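Local coordinates for folylpolyglutamate synthase/dihydrofolate synthase (Thermotoga maritima, PDB 1O5Z), which probably uses ATP and magnesium to join glutamate to dihydropteroate and to lengthen the polyglutamate tail of tetrahydrofolate, at residues S331-L336 with T365-R370; D359-Y364 with N385-M390. All blocks are in the same frame, centred on the assembly; numbering follows the deposited sequence.

How the contacts relate
Both contacts belong to the C-terminal glutamate ligase domain of this Mur ligase relative, and in both a few apolar side chains close the gap between segments. Contact 1 seats the loop 365-370 against helix 326-339; contact 2 sets helix 357-361, through Leu361, against helix 384-394. Ile367 and Met390 are partly exposed, while the other touching residues are buried. Neither contact relies on polar bonds between its segments, but contact 1 adds an aromatic ring whereas contact 2 is aliphatic, and a sulfate, apart from the packing, is bound by Asn385 at the start of 385-390. Their centres lie about 14 Å apart. Tyr364, packing on Leu332 and Val333, joins them.

Contact 1: S331-L336 with T365-R370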
loop_
_atom_site.group_PDB
_atom_site.type_symbol
_atom_site.label_atom_id
_atom_site.label_comp_id
_atom_site.label_asym_id
_atom_site.label_seq_id
_atom_site.Cartn_x
_atom_site.Cartn_y
_atom_site.Cartn_z
ATOM N N SER A 331 5.322 15.667 3.967
ATOM C CA SER A 331 4.274 14.986 4.749
ATOM C C SER A 331 4.814 14.281 5.976
ATOM O O SER A 331 4.155 14.226 7.012
ATOM C CB SER A 331 3.588 13.895 3.929
ATOM O OG SER A 331 2.841 14.492 2.927
ATOM N N LEU A 332 5.986 13.686 5.827
ATOM C CA LEU A 332 6.598 13.008 6.925
ATOM C C LEU A 332 6.791 13.999 8.054
ATOM O O LEU A 332 6.439 13.722 9.171
ATOM C CB LEU A 332 7.937 12.380 6.503
ATOM C CG LEU A 332 8.717 11.767 7.663
ATOM C CD1 LEU A 332 7.821 10.696 8.303
ATOM C CD2 LEU A 332 10.012 11.186 7.218
ATOM N N VAL A 333 7.326 15.166 7.728
ATOM C CA VAL A 333 7.715 16.147 8.709
ATOM C C VAL A 333 6.513 16.682 9.438
ATOM O O VAL A 333 6.584 16.972 10.621
ATOM C CB VAL A 333 8.450 17.316 8.025
ATOM C CG1 VAL A 333 8.539 18.532 8.951
ATOM C CG2 VAL A 333 9.833 16.896 7.525
ATOM N N ARG A 334 5.421 16.854 8.702
ATOM C CA ARG A 334 4.127 17.227 9.261
ATOM C C ARG A 334 3.673 16.206 10.278
ATOM O O ARG A 334 3.257 16.533 11.373
ATOM C CB ARG A 334 3.073 17.274 8.167
ATOM C CG ARG A 334 3.314 18.340 7.152
ATOM C CD ARG A 334 2.051 18.905 6.513
ATOM N NE ARG A 334 2.365 20.208 5.923
ATOM C CZ ARG A 334 2.822 20.405 4.686
ATOM N NH1 ARG A 334 2.997 19.364 3.868
ATOM N NH2 ARG A 334 3.093 21.646 4.262
ATOM N N SER A 335 3.724 14.959 9.882
ATOM C CA SER A 335 3.395 13.860 10.777
ATOM C C SER A 335 4.299 13.785 12.019
ATOM O O SER A 335 3.813 13.616 13.130
ATOM C CB SER A 335 3.415 12.554 9.978
ATOM O OG SER A 335 2.239 12.521 9.174
ATOM N N LEU A 336 5.606 13.949 11.822
ATOM C CA LEU A 336 6.561 14.105 12.931
ATOM C C LEU A 336 6.246 15.211 13.911
ATOM O O LEU A 336 6.481 15.048 15.092
ATOM C CB LEU A 336 7.969 14.332 12.418
ATOM C CG LEU A 336 8.589 13.130 11.762
ATOM C CD1 LEU A 336 9.762 13.588 11.014
ATOM C CD2 LEU A 336 8.980 12.085 12.814
ATOM N N THR A 365 15.492 19.964 7.356
ATOM C CA THR A 365 16.300 20.906 8.092
ATOM C C THR A 365 15.570 21.341 9.356
ATOM O O THR A 365 14.356 21.471 9.364
ATOM C CB THR A 365 16.740 22.150 7.196
ATOM O OG1 THR A 365 15.608 22.959 6.769
ATOM C CG2 THR A 365 17.419 21.668 5.908
ATOM N N GLY A 366 16.314 21.562 10.432
ATOM C CA GLY A 366 15.734 22.140 11.638
ATOM C C GLY A 366 14.934 21.171 12.481
ATOM O O GLY A 366 14.252 21.598 13.400
ATOM N N ILE A 367 15.023 19.867 12.200
ATOM C CA ILE A 367 14.194 18.873 12.911
ATOM C C ILE A 367 14.995 17.892 13.732
ATOM O O ILE A 367 14.580 17.496 14.811
ATOM C CB ILE A 367 13.314 18.077 11.907
ATOM C CG1 ILE A 367 12.254 18.980 11.309
ATOM C CG2 ILE A 367 12.590 16.919 12.570
ATOM C CD1 ILE A 367 11.588 18.332 10.166
ATOM N N PHE A 368 16.143 17.476 13.213
ATOM C CA PHE A 368 16.860 16.356 13.800
ATOM C C PHE A 368 18.032 16.830 14.613
ATOM O O PHE A 368 18.687 17.817 14.285
ATOM C CB PHE A 368 17.287 15.403 12.710
ATOM C CG PHE A 368 16.146 14.800 12.023
ATOM C CD1 PHE A 368 15.495 13.719 12.583
ATOM C CD2 PHE A 368 15.647 15.349 10.855
ATOM C CE1 PHE A 368 14.410 13.164 11.956
ATOM C CE2 PHE A 368 14.543 14.792 10.233
ATOM C CZ PHE A 368 13.939 13.704 10.786
ATOM N N GLU A 369 18.264 16.113 15.691
ATOM C CA GLU A 369 19.375 16.350 16.530
ATOM C C GLU A 369 20.591 15.691 15.890
ATOM O O GLU A 369 21.689 15.980 16.244
ATOM C CB GLU A 369 19.083 15.677 17.855
ATOM C CG GLU A 369 19.650 16.347 19.061
ATOM C CD GLU A 369 18.873 17.563 19.402
ATOM O OE1 GLU A 369 19.420 18.384 20.162
ATOM O OE2 GLU A 369 17.731 17.675 18.896
ATOM N N ARG A 370 20.388 14.758 14.981
ATOM C CA ARG A 370 21.473 13.965 14.465
ATOM C C ARG A 370 21.055 13.406 13.126
ATOM O O ARG A 370 19.912 12.929 12.975
ATOM C CB ARG A 370 21.773 12.823 15.426
ATOM C CG ARG A 370 22.951 11.960 15.040
ATOM C CD ARG A 370 23.208 10.870 16.036
ATOM N NE ARG A 370 24.275 9.972 15.593
ATOM C CZ ARG A 370 24.436 8.753 16.051
ATOM N NH1 ARG A 370 23.592 8.266 16.930
ATOM N NH2 ARG A 370 25.428 7.995 15.606
#
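Val333 and Ile367 meet through the end of the isoleucine chain, whose CD1 is received by both methyls of the valine. With CG1 beside its backbone N (chi1 -69°) and the chain then extended (chi2 169°), Ile367 reaches out from the loop and sets its terminal methyl against the valine fork. CD1 lies 3.3 Å from Val333 CG1 and 3.5 Å from Val333 CG2, both tighter than ordinary carbon contact, a closely packed joint. The two side chains meet at a slant.

One helical turn further on, Leu336 makes the second, looser touch. Its CD1 comes to 4.2 Å from Phe368 CZ, approaching the far end of the ring obliquely, with the two side chains roughly perpendicular. The ring gets there although the first bond of the Phe368 side chain does not aim at the helix: CG lies beside the backbone N (chi1 -64°), and the length of the aromatic group carries CZ across. Within the loop, Ile367 CG2 lies over one face of the Phe368 ring, 3.7 Å above its plane and offset toward the rim. CD1 thus meets the helix while CG2 lies on the phenylalanine.

The loop is the return limb of a beta-alpha-beta crossover, joining helix 357-361 to strand 370-373, the parallel neighbour of strand 345-349 in the mixed sheet. Phe368 packs on Leu345 and Leu347, Leu336 on Leu345, and both touch Val416 of strand 414-418. The Leu336-Phe368 half lies between helix 326-339 and the sheet, whereas Val333 also packs on Tyr364.

Contact 2: D359-Y364 with N385-M390; sequences DILRKY and NSLVDM. With SO4 (sulfate ion), chain E.
Every close contact here runs through one methyl: Leu361 CD1 bridges to two residues one turn apart on the facing helix, Leu387 and Met390. It lies 3.7 Å from Met390 CB, so the methionine is met most closely at the root of its side chain, and the two side chains cross at about a right angle. The same methyl is 4.1 Å from Leu387 CD1, a methyl-to-methyl touch. Leu387 brings its branch across with CG anti to its backbone N (chi1 177°), although its first bond does not aim at Leu361.

At the N-terminal end of 385-390, away from the packing, Asn385 ND2 donates to a sulfate ion, probably from the crystallisation liquor. The bond to sulfate O2 is 3.1 Å long and moderately bent (155°); that to O3, at 3.3 Å, is weak. Met384 N binds the same ion, at the start of helix 384-394, where the helix dipole would probably favour it.

Phe394 adds to the packing on Leu361, and Leu387 rests on Ile351. Helix 357-361 precedes strand 370-373 in the chain and helix 384-394 follows it; the two helices pack on each other, Leu387 and Met390 touching Arg357, while Tyr364 packs on helix 326-339.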
loop_
_atom_site.group_PDB
_atom_site.type_symbol
_atom_site.label_atom_id
_atom_site.label_comp_id
_atom_site.label_asym_id
_atom_site.label_seq_id
_atom_site.Cartn_x
_atom_site.Cartn_y
_atom_site.Cartn_z
ATOM N N ASP A 359 15.954 18.454 -2.908
ATOM C CA ASP A 359 14.667 18.951 -2.501
ATOM C C ASP A 359 14.093 18.036 -1.405
ATOM O O ASP A 359 13.323 18.488 -0.587
ATOM C CB ASP A 359 13.709 19.113 -3.708
ATOM C CG ASP A 359 14.133 20.240 -4.685
ATOM O OD1 ASP A 359 15.336 20.600 -4.767
ATOM O OD2 ASP A 359 13.326 20.840 -5.445
ATOM N N ILE A 360 14.485 16.771 -1.348
ATOM C CA ILE A 360 14.083 15.927 -0.197
ATOM C C ILE A 360 14.790 16.329 1.097
ATOM O O ILE A 360 14.142 16.494 2.132
ATOM C CB ILE A 360 14.339 14.400 -0.460
ATOM C CG1 ILE A 360 13.426 13.853 -1.559
ATOM C CG2 ILE A 360 14.176 13.571 0.834
ATOM C CD1 ILE A 360 13.941 12.537 -2.152
ATOM N N LEU A 361 16.115 16.459 1.037
ATOM C CA LEU A 361 16.948 16.748 2.231
ATOM C C LEU A 361 16.553 18.062 2.904
ATOM O O LEU A 361 16.577 18.207 4.129
ATOM C CB LEU A 361 18.451 16.803 1.857
ATOM C CG LEU A 361 19.112 15.491 1.465
ATOM C CD1 LEU A 361 20.504 15.648 0.824
ATOM C CD2 LEU A 361 19.190 14.619 2.675
ATOM N N ARG A 362 16.169 19.005 2.073
ATOM C CA ARG A 362 15.780 20.315 2.515
ATOM C C ARG A 362 14.549 20.328 3.376
ATOM O O ARG A 362 14.359 21.244 4.163
ATOM C CB ARG A 362 15.486 21.148 1.301
ATOM C CG ARG A 362 16.712 21.455 0.445
ATOM C CD ARG A 362 16.392 22.092 -0.898
ATOM N NE ARG A 362 16.493 23.544 -0.861
ATOM C CZ ARG A 362 17.607 24.214 -1.135
ATOM N NH1 ARG A 362 18.738 23.591 -1.466
ATOM N NH2 ARG A 362 17.614 25.524 -1.081
ATOM N N LYS A 363 13.690 19.326 3.224
ATOM C CA LYS A 363 12.482 19.225 4.063
ATOM C C LYS A 363 12.852 18.995 5.530
ATOM O O LYS A 363 12.146 19.433 6.448
ATOM C CB LYS A 363 11.558 18.103 3.556
ATOM C CG LYS A 363 11.084 18.265 2.104
ATOM C CD LYS A 363 10.574 19.680 1.788
ATOM C CE LYS A 363 10.128 19.778 0.338
ATOM N NZ LYS A 363 9.498 21.064 0.016
ATOM N N TYR A 364 13.996 18.342 5.723
ATOM C CA TYR A 364 14.397 17.835 7.017
ATOM C C TYR A 364 15.277 18.743 7.833
ATOM O O TYR A 364 15.728 18.344 8.921
ATOM C CB TYR A 364 15.096 16.489 6.829
ATOM C CG TYR A 364 14.177 15.477 6.258
ATOM C CD1 TYR A 364 14.556 14.712 5.181
ATOM C CD2 TYR A 364 12.895 15.313 6.767
ATOM C CE1 TYR A 364 13.717 13.806 4.634
ATOM C CE2 TYR A 364 12.036 14.395 6.221
ATOM C CZ TYR A 364 12.456 13.636 5.152
ATOM O OH TYR A 364 11.616 12.691 4.600
ATOM N N ASN A 385 28.571 9.625 -2.760
ATOM C CA ASN A 385 29.469 10.737 -2.578
ATOM C C ASN A 385 28.747 12.093 -2.605
ATOM O O ASN A 385 28.919 12.918 -1.705
ATOM C CB ASN A 385 30.559 10.695 -3.667
ATOM C CG ASN A 385 30.620 9.331 -4.408
ATOM O OD1 ASN A 385 30.761 9.298 -5.645
ATOM N ND2 ASN A 385 30.500 8.216 -3.659
ATOM N N SER A 386 27.943 12.317 -3.640
ATOM C CA SER A 386 27.278 13.609 -3.807
ATOM C C SER A 386 26.066 13.704 -2.893
ATOM O O SER A 386 25.709 14.802 -2.498
ATOM C CB SER A 386 26.922 13.909 -5.280
ATOM O OG SER A 386 26.124 12.876 -5.825
ATOM N N LEU A 387 25.467 12.570 -2.540
ATOM C CA LEU A 387 24.414 12.546 -1.528
ATOM C C LEU A 387 24.880 13.138 -0.219
ATOM O O LEU A 387 24.199 13.980 0.383
ATOM C CB LEU A 387 23.928 11.115 -1.249
ATOM C CG LEU A 387 22.863 10.956 -0.138
ATOM C CD1 LEU A 387 21.626 11.862 -0.353
ATOM C CD2 LEU A 387 22.398 9.501 0.055
ATOM N N VAL A 388 26.017 12.647 0.243
ATOM C CA VAL A 388 26.629 13.098 1.481
ATOM C C VAL A 388 26.995 14.589 1.411
ATOM O O VAL A 388 26.812 15.326 2.372
ATOM C CB VAL A 388 27.923 12.249 1.789
ATOM C CG1 VAL A 388 28.720 12.846 2.921
ATOM C CG2 VAL A 388 27.575 10.851 2.130
ATOM N N ASP A 389 27.560 15.006 0.285
ATOM C CA ASP A 389 27.940 16.399 0.086
ATOM C C ASP A 389 26.743 17.328 0.181
ATOM O O ASP A 389 26.800 18.394 0.807
ATOM C CB ASP A 389 28.554 16.589 -1.297
ATOM C CG ASP A 389 29.988 16.086 -1.396
ATOM O OD1 ASP A 389 30.579 15.681 -0.378
ATOM O OD2 ASP A 389 30.600 16.064 -2.478
ATOM N N MET A 390 25.673 16.927 -0.493
ATOM C CA MET A 390 24.405 17.626 -0.426
ATOM C C MET A 390 23.896 17.748 0.985
ATOM O O MET A 390 23.526 18.817 1.397
ATOM C CB MET A 390 23.365 16.879 -1.222
ATOM C CG MET A 390 23.067 17.488 -2.565
ATOM S SD MET A 390 21.656 16.568 -3.239
ATOM C CE MET A 390 22.531 15.199 -4.047
HETATM S S SO4 E . 28.949 5.280 -5.240
HETATM O O1 SO4 E . 27.760 5.565 -4.429
HETATM O O2 SO4 E . 30.052 5.242 -4.268
HETATM O O3 SO4 E . 29.204 6.447 -6.096
HETATM O O4 SO4 E . 28.662 4.070 -6.043
#